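Local coordinates for sulfatase (PDB 6USS), which probably hydrolyses aryl sulfate esters at a calcium-containing active site, as a gut bacterial member of the sulfatase family, at residues Ser321-Leu326 with Ser346-Ala351. The protein carries 1 engineered substitution. Residues are numbered along the deposited sequence; the frame is centred on the assembly and turned at random.
Sequences SDNGGL and SGKGSA. With CA (calcium ion), chain C.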
loop_
_atom_site.group_PDB
_atom_site.type_symbol
_atom_site.label_atom_id
_atom_site.label_comp_id
_atom_site.label_asym_id
_atom_site.label_seq_id
_atom_site.Cartn_x
_atom_site.Cartn_y
_atom_site.Cartn_z
ATOM N N SER A 321 13.909 -20.948 3.592
ATOM C CA SER A 321 15.087 -20.108 3.477
ATOM C C SER A 321 15.341 -19.822 2.004
ATOM O O SER A 321 14.976 -20.609 1.128
ATOM C CB SER A 321 16.320 -20.761 4.116
ATOM O OG SER A 321 17.464 -19.950 3.900
ATOM N N ASP A 322 16.001 -18.697 1.730
ATOM C CA ASP A 322 16.105 -18.225 0.357
ATOM C C ASP A 322 17.352 -18.702 -0.384
ATOM O O ASP A 322 17.379 -18.589 -1.611
ATOM C CB ASP A 322 16.047 -16.693 0.316
ATOM C CG ASP A 322 17.349 -16.052 0.739
ATOM O OD1 ASP A 322 18.075 -16.644 1.573
ATOM O OD2 ASP A 322 17.660 -14.966 0.210
ATOM N N ASN A 323 18.382 -19.187 0.308
ATOM C CA ASN A 323 19.546 -19.799 -0.346
ATOM C C ASN A 323 20.442 -20.412 0.726
ATOM O O ASN A 323 20.156 -20.327 1.926
ATOM C CB ASN A 323 20.331 -18.812 -1.221
ATOM C CG ASN A 323 20.773 -17.578 -0.466
ATOM O OD1 ASN A 323 21.602 -17.661 0.452
ATOM N ND2 ASN A 323 20.238 -16.418 -0.854
ATOM N N GLY A 324 21.535 -21.048 0.278
ATOM C CA GLY A 324 22.422 -21.742 1.198
ATOM C C GLY A 324 23.211 -20.805 2.100
ATOM O O GLY A 324 23.358 -19.607 1.852
ATOM N N GLY A 325 23.723 -21.361 3.191
ATOM C CA GLY A 325 24.535 -20.567 4.092
ATOM C C GLY A 325 25.810 -20.091 3.423
ATOM O O GLY A 325 26.317 -20.704 2.483
ATOM N N LEU A 326 26.325 -18.965 3.906
ATOM C CA LEU A 326 27.570 -18.417 3.376
ATOM C C LEU A 326 28.749 -19.290 3.794
ATOM O O LEU A 326 29.062 -19.401 4.982
ATOM C CB LEU A 326 27.762 -16.983 3.862
ATOM C CG LEU A 326 29.035 -16.258 3.450
ATOM C CD1 LEU A 326 29.019 -16.004 1.972
ATOM C CD2 LEU A 326 29.144 -14.951 4.199
ATOM N N SER A 346 29.652 -26.923 -0.550
ATOM C CA SER A 346 29.789 -25.478 -0.734
ATOM C C SER A 346 28.542 -24.787 -0.140
ATOM O O SER A 346 27.987 -25.225 0.882
ATOM C CB SER A 346 30.075 -25.190 -2.208
ATOM O OG SER A 346 30.168 -23.804 -2.475
ATOM N N GLY A 347 28.084 -23.689 -0.745
ATOM C CA GLY A 347 27.017 -22.919 -0.149
ATOM C C GLY A 347 26.582 -21.757 -1.007
ATOM O O GLY A 347 26.599 -21.855 -2.239
ATOM N N LYS A 348 26.227 -20.646 -0.360
ATOM C CA LYS A 348 25.660 -19.496 -1.056
ATOM C C LYS A 348 26.484 -19.137 -2.285
ATOM O O LYS A 348 27.711 -19.073 -2.219
ATOM C CB LYS A 348 25.569 -18.293 -0.115
ATOM C CG LYS A 348 25.041 -17.047 -0.819
ATOM C CD LYS A 348 24.755 -15.948 0.144
ATOM C CE LYS A 348 24.040 -14.810 -0.577
ATOM N NZ LYS A 348 23.671 -13.737 0.357
ATOM N N GLY A 349 25.794 -18.931 -3.416
ATOM C CA GLY A 349 26.434 -18.629 -4.675
ATOM C C GLY A 349 26.770 -19.836 -5.530
ATOM O O GLY A 349 27.073 -19.669 -6.717
ATOM N N SER A 350 26.728 -21.043 -4.961
ATOM C CA SER A 350 27.072 -22.272 -5.663
ATOM C C SER A 350 25.843 -22.910 -6.287
ATOM O O SER A 350 24.741 -22.862 -5.733
ATOM C CB SER A 350 27.722 -23.290 -4.730
ATOM O OG SER A 350 28.261 -24.357 -5.486
ATOM N N ALA A 351 26.049 -23.535 -7.437
ATOM C CA ALA A 351 25.007 -24.382 -7.990
ATOM C C ALA A 351 24.973 -25.753 -7.326
ATOM O O ALA A 351 24.026 -26.514 -7.564
ATOM C CB ALA A 351 25.194 -24.517 -9.503
HETATM CA CA CA C . 19.798 -14.559 0.723
#
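Gly325 and Lys348 join two parts of the same long loop through one backbone hydrogen bond, Lys348 N to Gly325 O, 2.8 Å long and nearly straight at 170°. Neither segment is regular around this point, and the closest CA pair is Gly324 and Lys348, 4.5 Å apart. The same Gly325 O also receives a CA-H...O contact from Gly347, whose CA lies 3.5 Å away. From Gly347 to Ser350 the chain makes a type II beta turn, closed by Ser350 N bonding to Gly347 O at 2.8 Å, and Gly349, with positive phi (91°), holds its third position.

Lys348 makes the largest single share of the contact. Its CB sits 3.2 Å from Gly324 O. From there the fully extended chain, CG anti to the backbone N (chi1 177°), runs across the Asn323 amide toward the calcium site. Its NZ forms a salt bridge with Asp43, itself a calcium ligand. Asp322 grips the ion with both carboxylate oxygens, OD2 at 2.2 Å and OD1 more loosely, while Asp42, Asp43, Asn323 and the engineered Cys88 complete the site. Cys88 replaces the serine predicted to be converted to 3-oxoalanine; that modification is absent here.

Both segments belong to the loop between strand 315-321 and helix 353-356. Asp322 follows directly on that strand of the central mixed sheet and bonds through its backbone to Val41, at the end of parallel strand 35-41. Helix 88-97 meets Asn323 and Lys348 through Cys88, whereas Ala351 packs on strand 441-446 of the four-stranded antiparallel sheet.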